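Long-range contacts in putative major capsid protein (Cafeteriavirus-dependent mavirus, PDB 6G44), which probably builds the virophage's protein shell, packing as trimers of double jelly-roll subunits: residues C[66-74]-C[216-225]; C[473-481]-C[488-496]. All blocks are in the same frame, centred on the assembly; numbering follows the deposited sequence.

Contact 1: residues C[66-74]-C[216-225]; sequences GNLTGGAPR and IKDPVPFRNL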
loop_
_atom_site.group_PDB
_atom_site.type_symbol
_atom_site.label_atom_id
_atom_site.label_comp_id
_atom_site.label_asym_id
_atom_site.label_seq_id
_atom_site.Cartn_x
_atom_site.Cartn_y
_atom_site.Cartn_z
ATOM N N GLY C 66 -36.954 3.489 -13.245
ATOM C CA GLY C 66 -37.724 3.926 -12.107
ATOM C C GLY C 66 -36.943 3.852 -10.809
ATOM O O GLY C 66 -35.877 3.209 -10.738
ATOM N N ASN C 67 -37.462 4.546 -9.814
ATOM C CA ASN C 67 -36.951 4.422 -8.441
ATOM C C ASN C 67 -35.441 4.785 -8.414
ATOM O O ASN C 67 -35.069 5.786 -9.012
ATOM C CB ASN C 67 -37.332 3.054 -7.863
ATOM C CG ASN C 67 -38.824 2.885 -7.783
ATOM O OD1 ASN C 67 -39.453 2.252 -8.673
ATOM N ND2 ASN C 67 -39.406 3.511 -6.792
ATOM N N LEU C 68 -34.587 4.004 -7.739
ATOM C CA LEU C 68 -33.182 4.407 -7.582
ATOM C C LEU C 68 -32.272 3.736 -8.583
ATOM O O LEU C 68 -32.399 2.555 -8.851
ATOM C CB LEU C 68 -32.698 4.108 -6.171
ATOM C CG LEU C 68 -33.467 4.813 -5.054
ATOM C CD1 LEU C 68 -32.847 4.496 -3.687
ATOM C CD2 LEU C 68 -33.608 6.306 -5.257
ATOM N N THR C 69 -31.316 4.512 -9.097
ATOM C CA THR C 69 -30.327 4.034 -10.052
ATOM C C THR C 69 -28.929 4.323 -9.512
ATOM O O THR C 69 -28.682 5.395 -8.979
ATOM C CB THR C 69 -30.559 4.710 -11.430
ATOM O OG1 THR C 69 -31.830 4.239 -11.932
ATOM C CG2 THR C 69 -29.467 4.373 -12.447
ATOM N N GLY C 70 -28.027 3.365 -9.680
ATOM C CA GLY C 70 -26.649 3.533 -9.255
ATOM C C GLY C 70 -25.995 4.804 -9.746
ATOM O O GLY C 70 -26.124 5.163 -10.929
ATOM N N GLY C 71 -25.203 5.433 -8.875
ATOM C CA GLY C 71 -24.583 6.709 -9.196
ATOM C C GLY C 71 -23.339 6.618 -10.059
ATOM O O GLY C 71 -22.946 7.650 -10.606
ATOM N N ALA C 72 -22.755 5.420 -10.197
ATOM C CA ALA C 72 -21.577 5.221 -11.016
ATOM C C ALA C 72 -21.799 4.125 -12.043
ATOM O O ALA C 72 -21.286 3.035 -11.947
ATOM C CB ALA C 72 -20.377 4.906 -10.138
ATOM N N PRO C 73 -22.629 4.420 -13.080
ATOM C CA PRO C 73 -22.838 3.459 -14.128
ATOM C C PRO C 73 -21.549 3.117 -14.888
ATOM O O PRO C 73 -20.625 3.945 -14.983
ATOM C CB PRO C 73 -23.847 4.151 -15.058
ATOM C CG PRO C 73 -23.687 5.601 -14.805
ATOM C CD PRO C 73 -23.346 5.683 -13.326
ATOM N N ARG C 74 -21.488 1.911 -15.405
ATOM C CA ARG C 74 -20.316 1.404 -16.075
ATOM C C ARG C 74 -20.641 1.023 -17.509
ATOM O O ARG C 74 -21.802 0.761 -17.849
ATOM C CB ARG C 74 -19.735 0.168 -15.348
ATOM C CG ARG C 74 -19.464 0.407 -13.868
ATOM C CD ARG C 74 -18.877 -0.808 -13.178
ATOM N NE ARG C 74 -17.466 -1.037 -13.483
ATOM C CZ ARG C 74 -16.449 -0.458 -12.853
ATOM N NH1 ARG C 74 -15.225 -0.772 -13.217
ATOM N NH2 ARG C 74 -16.648 0.430 -11.896
ATOM N N ILE C 216 -16.779 5.357 -6.346
ATOM C CA ILE C 216 -17.274 4.127 -6.921
ATOM C C ILE C 216 -17.768 3.101 -5.894
ATOM O O ILE C 216 -18.736 2.394 -6.157
ATOM C CB ILE C 216 -16.233 3.553 -7.890
ATOM C CG1 ILE C 216 -16.128 4.515 -9.099
ATOM C CG2 ILE C 216 -16.595 2.133 -8.322
ATOM C CD1 ILE C 216 -14.842 4.414 -9.854
ATOM N N LYS C 217 -17.169 3.061 -4.703
ATOM C CA LYS C 217 -17.624 2.064 -3.711
ATOM C C LYS C 217 -19.035 2.364 -3.218
ATOM O O LYS C 217 -19.874 1.439 -3.113
ATOM C CB LYS C 217 -16.666 1.935 -2.509
ATOM C CG LYS C 217 -17.187 0.952 -1.453
ATOM C CD LYS C 217 -16.170 0.524 -0.404
ATOM C CE LYS C 217 -16.858 -0.231 0.736
ATOM N NZ LYS C 217 -17.543 -1.488 0.291
ATOM N N ASP C 218 -19.302 3.652 -2.968
ATOM C CA ASP C 218 -20.516 4.057 -2.278
ATOM C C ASP C 218 -21.094 5.376 -2.828
ATOM O O ASP C 218 -21.234 6.373 -2.106
ATOM C CB ASP C 218 -20.186 4.177 -0.785
ATOM C CG ASP C 218 -21.400 4.367 0.090
ATOM O OD1 ASP C 218 -22.488 3.854 -0.209
ATOM O OD2 ASP C 218 -21.227 5.054 1.127
ATOM N N PRO C 219 -21.442 5.383 -4.129
ATOM C CA PRO C 219 -21.977 6.594 -4.736
ATOM C C PRO C 219 -23.433 6.841 -4.348
ATOM O O PRO C 219 -24.208 5.882 -4.199
ATOM C CB PRO C 219 -21.877 6.310 -6.251
ATOM C CG PRO C 219 -21.971 4.849 -6.365
ATOM C CD PRO C 219 -21.424 4.259 -5.086
ATOM N N VAL C 220 -23.775 8.114 -4.184
ATOM C CA VAL C 220 -25.178 8.508 -3.958
ATOM C C VAL C 220 -25.996 8.118 -5.212
ATOM O O VAL C 220 -25.607 8.463 -6.330
ATOM C CB VAL C 220 -25.285 10.000 -3.674
ATOM C CG1 VAL C 220 -26.734 10.391 -3.463
ATOM C CG2 VAL C 220 -24.476 10.335 -2.419
ATOM N N PRO C 221 -27.117 7.391 -5.042
ATOM C CA PRO C 221 -27.974 7.021 -6.163
ATOM C C PRO C 221 -28.688 8.204 -6.814
ATOM O O PRO C 221 -28.909 9.229 -6.164
ATOM C CB PRO C 221 -29.028 6.111 -5.497
ATOM C CG PRO C 221 -28.458 5.707 -4.202
ATOM C CD PRO C 221 -27.623 6.851 -3.771
ATOM N N PHE C 222 -29.019 8.029 -8.088
ATOM C CA PHE C 222 -29.973 8.908 -8.783
ATOM C C PHE C 222 -31.408 8.417 -8.567
ATOM O O PHE C 222 -31.620 7.250 -8.325
ATOM C CB PHE C 222 -29.606 8.987 -10.259
ATOM C CG PHE C 222 -28.306 9.699 -10.484
ATOM C CD1 PHE C 222 -28.243 11.078 -10.309
ATOM C CD2 PHE C 222 -27.160 9.001 -10.842
ATOM C CE1 PHE C 222 -27.059 11.750 -10.481
ATOM C CE2 PHE C 222 -25.964 9.690 -11.015
ATOM C CZ PHE C 222 -25.933 11.044 -10.832
ATOM N N ARG C 223 -32.356 9.339 -8.670
ATOM C CA ARG C 223 -33.770 9.114 -8.345
ATOM C C ARG C 223 -34.660 9.377 -9.579
ATOM O O ARG C 223 -34.598 10.462 -10.159
ATOM C CB ARG C 223 -34.171 10.059 -7.175
ATOM C CG ARG C 223 -35.662 10.045 -6.770
ATOM C CD ARG C 223 -36.061 11.115 -5.785
ATOM N NE ARG C 223 -35.605 12.471 -6.151
ATOM C CZ ARG C 223 -35.628 13.500 -5.332
ATOM N NH1 ARG C 223 -36.158 13.380 -4.119
ATOM N NH2 ARG C 223 -35.133 14.665 -5.719
ATOM N N ASN C 224 -35.491 8.403 -9.920
ATOM C CA ASN C 224 -36.635 8.598 -10.828
ATOM C C ASN C 224 -36.210 9.154 -12.178
ATOM O O ASN C 224 -36.711 10.175 -12.630
ATOM C CB ASN C 224 -37.694 9.512 -10.158
ATOM C CG ASN C 224 -38.290 8.912 -8.908
ATOM O OD1 ASN C 224 -38.266 7.687 -8.701
ATOM N ND2 ASN C 224 -38.860 9.788 -8.052
ATOM N N LEU C 225 -35.275 8.451 -12.813
ATOM C CA LEU C 225 -34.786 8.818 -14.149
ATOM C C LEU C 225 -35.752 8.397 -15.245
ATOM O O LEU C 225 -35.571 7.450 -15.986
ATOM C CB LEU C 225 -33.383 8.267 -14.365
ATOM C CG LEU C 225 -32.329 8.699 -13.359
ATOM C CD1 LEU C 225 -30.984 8.079 -13.765
ATOM C CD2 LEU C 225 -32.176 10.203 -13.221
HETATM O O HOH W 1 -33.984 5.968 -11.557
HETATM O O HOH W 2 -25.609 4.361 -6.080
#

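Contact 2: residues C[473-481]-C[488-496]; sequences FSIRDNLTY and FMDDLTLYT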
loop_
_atom_site.group_PDB
_atom_site.type_symbol
_atom_site.label_atom_id
_atom_site.label_comp_id
_atom_site.label_asym_id
_atom_site.label_seq_id
_atom_site.Cartn_x
_atom_site.Cartn_y
_atom_site.Cartn_z
ATOM N N PHE C 473 -6.011 23.783 -18.007
ATOM C CA PHE C 473 -7.362 23.361 -17.675
ATOM C C PHE C 473 -7.791 23.973 -16.369
ATOM O O PHE C 473 -6.961 24.198 -15.492
ATOM C CB PHE C 473 -7.439 21.853 -17.515
ATOM C CG PHE C 473 -7.114 21.100 -18.758
ATOM C CD1 PHE C 473 -5.808 20.727 -19.027
ATOM C CD2 PHE C 473 -8.106 20.764 -19.668
ATOM C CE1 PHE C 473 -5.483 20.014 -20.173
ATOM C CE2 PHE C 473 -7.771 20.068 -20.843
ATOM C CZ PHE C 473 -6.464 19.694 -21.076
ATOM N N SER C 474 -9.082 24.266 -16.240
ATOM C CA SER C 474 -9.671 24.628 -14.944
ATOM C C SER C 474 -10.486 23.470 -14.421
ATOM O O SER C 474 -11.111 22.755 -15.199
ATOM C CB SER C 474 -10.559 25.853 -15.025
ATOM O OG SER C 474 -11.602 25.633 -15.935
ATOM N N ILE C 475 -10.510 23.339 -13.094
ATOM C CA ILE C 475 -11.378 22.402 -12.417
ATOM C C ILE C 475 -12.226 23.255 -11.508
ATOM O O ILE C 475 -11.711 23.858 -10.564
ATOM C CB ILE C 475 -10.599 21.331 -11.624
ATOM C CG1 ILE C 475 -9.681 20.556 -12.586
ATOM C CG2 ILE C 475 -11.578 20.389 -10.933
ATOM C CD1 ILE C 475 -8.210 20.813 -12.434
ATOM N N ARG C 476 -13.529 23.341 -11.793
ATOM C CA ARG C 476 -14.426 24.186 -11.014
ATOM C C ARG C 476 -15.377 23.362 -10.149
ATOM O O ARG C 476 -15.893 22.326 -10.584
ATOM C CB ARG C 476 -15.274 25.070 -11.921
ATOM C CG ARG C 476 -14.525 26.232 -12.537
ATOM C CD ARG C 476 -15.519 27.067 -13.320
ATOM N NE ARG C 476 -14.976 28.378 -13.642
ATOM C CZ ARG C 476 -14.329 28.679 -14.763
ATOM N NH1 ARG C 476 -13.896 29.924 -14.939
ATOM N NH2 ARG C 476 -14.109 27.773 -15.706
ATOM N N ASP C 477 -15.640 23.875 -8.956
ATOM C CA ASP C 477 -16.641 23.279 -8.069
ATOM C C ASP C 477 -18.021 23.559 -8.693
ATOM O O ASP C 477 -18.336 24.686 -9.079
ATOM C CB ASP C 477 -16.535 23.868 -6.672
ATOM C CG ASP C 477 -15.177 23.575 -5.993
ATOM O OD1 ASP C 477 -14.464 22.642 -6.403
ATOM O OD2 ASP C 477 -14.855 24.255 -5.029
ATOM N N ASN C 478 -18.819 22.508 -8.802
ATOM C CA ASN C 478 -20.045 22.532 -9.585
ATOM C C ASN C 478 -20.958 21.473 -9.009
ATOM O O ASN C 478 -20.538 20.338 -8.758
ATOM C CB ASN C 478 -19.707 22.253 -11.024
ATOM C CG ASN C 478 -20.893 22.354 -11.939
ATOM O OD1 ASN C 478 -21.505 23.407 -12.029
ATOM N ND2 ASN C 478 -21.190 21.283 -12.653
ATOM N N LEU C 479 -22.219 21.841 -8.787
ATOM C CA LEU C 479 -23.179 20.924 -8.180
ATOM C C LEU C 479 -24.340 20.669 -9.105
ATOM O O LEU C 479 -24.755 21.565 -9.839
ATOM C CB LEU C 479 -23.733 21.484 -6.901
ATOM C CG LEU C 479 -22.775 21.759 -5.754
ATOM C CD1 LEU C 479 -23.540 22.174 -4.498
ATOM C CD2 LEU C 479 -21.800 20.643 -5.463
ATOM N N THR C 480 -24.839 19.437 -9.062
ATOM C CA THR C 480 -26.068 19.047 -9.746
ATOM C C THR C 480 -27.159 18.881 -8.683
ATOM O O THR C 480 -26.952 18.302 -7.604
ATOM C CB THR C 480 -25.824 17.766 -10.553
ATOM O OG1 THR C 480 -24.893 18.076 -11.600
ATOM C CG2 THR C 480 -27.131 17.238 -11.181
ATOM N N TYR C 481 -28.351 19.406 -9.003
ATOM C CA TYR C 481 -29.500 19.398 -8.094
ATOM C C TYR C 481 -30.623 18.578 -8.708
ATOM O O TYR C 481 -31.001 18.787 -9.872
ATOM C CB TYR C 481 -30.000 20.817 -7.837
ATOM C CG TYR C 481 -28.954 21.732 -7.273
ATOM C CD1 TYR C 481 -28.100 22.431 -8.114
ATOM C CD2 TYR C 481 -28.789 21.869 -5.900
ATOM C CE1 TYR C 481 -27.121 23.266 -7.598
ATOM C CE2 TYR C 481 -27.811 22.688 -5.388
ATOM C CZ TYR C 481 -26.984 23.385 -6.244
ATOM O OH TYR C 481 -26.027 24.210 -5.686
ATOM N N PHE C 488 -33.786 18.332 -13.132
ATOM C CA PHE C 488 -32.364 18.473 -12.772
ATOM C C PHE C 488 -31.843 19.828 -13.247
ATOM O O PHE C 488 -32.222 20.325 -14.307
ATOM C CB PHE C 488 -31.513 17.362 -13.422
ATOM C CG PHE C 488 -31.627 16.008 -12.763
ATOM C CD1 PHE C 488 -32.677 15.154 -13.044
ATOM C CD2 PHE C 488 -30.636 15.577 -11.871
ATOM C CE1 PHE C 488 -32.771 13.901 -12.453
ATOM C CE2 PHE C 488 -30.731 14.322 -11.278
ATOM C CZ PHE C 488 -31.797 13.486 -11.560
ATOM N N MET C 489 -30.896 20.365 -12.485
ATOM C CA MET C 489 -30.177 21.607 -12.796
ATOM C C MET C 489 -28.738 21.388 -12.377
ATOM O O MET C 489 -28.453 20.539 -11.538
ATOM C CB MET C 489 -30.731 22.817 -12.034
ATOM C CG MET C 489 -32.155 23.212 -12.409
ATOM S SD MET C 489 -32.691 24.633 -11.421
ATOM C CE MET C 489 -31.686 25.974 -12.052
ATOM N N ASP C 490 -27.824 22.132 -12.972
ATOM C CA ASP C 490 -26.480 22.213 -12.402
ATOM C C ASP C 490 -26.006 23.651 -12.409
ATOM O O ASP C 490 -26.471 24.456 -13.206
ATOM C CB ASP C 490 -25.504 21.220 -13.060
ATOM C CG ASP C 490 -25.115 21.573 -14.459
ATOM O OD1 ASP C 490 -25.856 22.280 -15.161
ATOM O OD2 ASP C 490 -24.004 21.134 -14.842
ATOM N N ASP C 491 -25.144 23.997 -11.464
ATOM C CA ASP C 491 -24.642 25.364 -11.360
ATOM C C ASP C 491 -23.339 25.375 -10.588
ATOM O O ASP C 491 -23.157 24.616 -9.633
ATOM C CB ASP C 491 -25.622 26.269 -10.580
ATOM C CG ASP C 491 -26.752 26.793 -11.418
ATOM O OD1 ASP C 491 -26.503 27.476 -12.424
ATOM O OD2 ASP C 491 -27.901 26.491 -11.055
ATOM N N LEU C 492 -22.489 26.312 -10.964
ATOM C CA LEU C 492 -21.283 26.600 -10.210
ATOM C C LEU C 492 -21.640 27.111 -8.821
ATOM O O LEU C 492 -22.688 27.735 -8.631
ATOM C CB LEU C 492 -20.454 27.655 -10.942
ATOM C CG LEU C 492 -19.947 27.315 -12.332
ATOM C CD1 LEU C 492 -19.170 28.501 -12.895
ATOM C CD2 LEU C 492 -19.094 26.039 -12.348
ATOM N N THR C 493 -20.784 26.828 -7.848
ATOM C CA THR C 493 -20.956 27.280 -6.483
ATOM C C THR C 493 -20.171 28.578 -6.367
ATOM O O THR C 493 -18.947 28.546 -6.178
ATOM C CB THR C 493 -20.428 26.220 -5.481
ATOM O OG1 THR C 493 -19.067 25.874 -5.795
ATOM C CG2 THR C 493 -21.262 24.969 -5.544
ATOM N N LEU C 494 -20.847 29.703 -6.556
ATOM C CA LEU C 494 -20.209 31.028 -6.567
ATOM C C LEU C 494 -20.738 31.938 -5.464
ATOM O O LEU C 494 -21.947 31.944 -5.171
ATOM C CB LEU C 494 -20.412 31.695 -7.925
ATOM C CG LEU C 494 -19.852 30.958 -9.133
ATOM C CD1 LEU C 494 -20.209 31.701 -10.411
ATOM C CD2 LEU C 494 -18.349 30.764 -9.013
ATOM N N TYR C 495 -19.833 32.714 -4.876
ATOM C CA TYR C 495 -20.107 33.594 -3.756
ATOM C C TYR C 495 -19.288 34.867 -3.919
ATOM O O TYR C 495 -18.300 34.888 -4.647
ATOM C CB TYR C 495 -19.764 32.910 -2.413
ATOM C CG TYR C 495 -20.399 31.557 -2.317
ATOM C CD1 TYR C 495 -21.693 31.393 -1.838
ATOM C CD2 TYR C 495 -19.732 30.448 -2.822
ATOM C CE1 TYR C 495 -22.278 30.116 -1.835
ATOM C CE2 TYR C 495 -20.306 29.204 -2.840
ATOM C CZ TYR C 495 -21.564 29.033 -2.355
ATOM O OH TYR C 495 -22.078 27.747 -2.384
ATOM N N THR C 496 -19.680 35.929 -3.224
ATOM C CA THR C 496 -18.887 37.137 -3.276
ATOM C C THR C 496 -17.588 36.936 -2.496
ATOM O O THR C 496 -17.562 36.171 -1.514
ATOM C CB THR C 496 -19.608 38.354 -2.684
ATOM O OG1 THR C 496 -19.828 38.148 -1.287
ATOM C CG2 THR C 496 -20.945 38.600 -3.412
HETATM O O HOH W 3 -24.444 25.564 -7.170
#

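Contact 1: residues C[66-74]-C[216-225]
Thr69 and Phe222 face each other as an antiparallel hydrogen-bonded pair in a double jelly-roll capsid subunit, where short strand 68-69 lies along strand 222-235. Thr69 N donates to Phe222 O (2.9 Å) and Phe222 N returns a bond to Thr69 O (2.8 Å). Asn224 N continues the pairing to Asn67 O. The Phe222 side chain exemplifies an aromatic ring lying against the backbone of two glycines, Gly70 and Gly71. Its CB lies 3.9 Å from Thr69 O; CG then stands beside the backbone N (chi1 -68°), which swings the ring toward them. CD2 rests 3.8 Å from Gly71 CA and CE2 meets Gly71 O at 3.7 Å, while Gly70 O also lies at the ring edge, in its plane. The CD1 edge turns to Phe488 of hairpin strand 488-492, and Tyr288 stacks on the ring. Pro219 packs CG against Ala72 CB (4.1 Å); buried Val220 O has no hydrogen-bonding partner in the model, and Gly71 CA approaches it in a CA-H...O contact. Trp23 of the second subunit packs on Leu68, Val220 and Pro221. Between the two loops a water accepts from Gly71 N at 3.0 Å and donates to Pro219 O at 2.8 Å.

Contact 2: residues C[473-481]-C[488-496]
A beta hairpin brings strand 478-481 against strand 488-492, with Leu479 paired to Asp491 and Tyr481 to Met489 through two backbone hydrogen bonds each. Leu479 N reaches Asp491 O at 3.0 Å and Tyr481 N reaches Met489 O at 2.8 Å; toward the open end the ladder frays into a weak Thr493 N to Asp477 O bond of 3.5 Å. Asn478 shows how proximity differs from bonding. With CG anti to the backbone N (chi1 -176°), its OD1 comes 3.1 Å from Asp491 C, yet the angle to Leu492 N is too poor for a hydrogen bond. The amide's other end, ND2, donates to Thr290 O, and the amide stands 74° from the Asp490 carboxylate plane; Asp490 itself is salt-bridged to Lys117. In the double jelly-roll the first strand of this hairpin extends back through 473-476, where its backbone bonds to strands 286-305 and 334-341. On the face carrying Leu479 and Tyr481, the Leu479 and Thr493 side chains cross at about a right angle, with Leu479 CG 3.6 Å from Thr493 CG2, and Ile31 of the second subunit packs on both. On the Thr480 face, CG2 of that threonine meets CD2 of Phe488 at 3.9 Å, in the ring plane at its edge. A water in the plane of the Tyr481 ring sits 2.6 Å from Tyr481 OH and donates to Asp491 O at 2.9 Å.

In the fold
Contact 1 closes well before contact 2 opens, so the two follow in series along the chain, with their centres about 20 Å apart. They belong to different sheets: 66-74 with 216-225 lies in the large sheet that includes strands 222-235 and 258-273, whereas 473-481 with 488-496 lies in the one holding strands 286-305 and 464-482. They still meet directly, Leu225 CD2 packing 3.7 Å from Phe488 CZ, and Arg223 hydrogen-bonds to Ser482, the last residue of strand 464-482. Strand 286-305 also serves both, through Tyr288 and Thr290. The late hairpin is thus packed and hydrogen-bonded onto segment 216-225 of the earlier sheet, and both contacts also touch the second and third subunits.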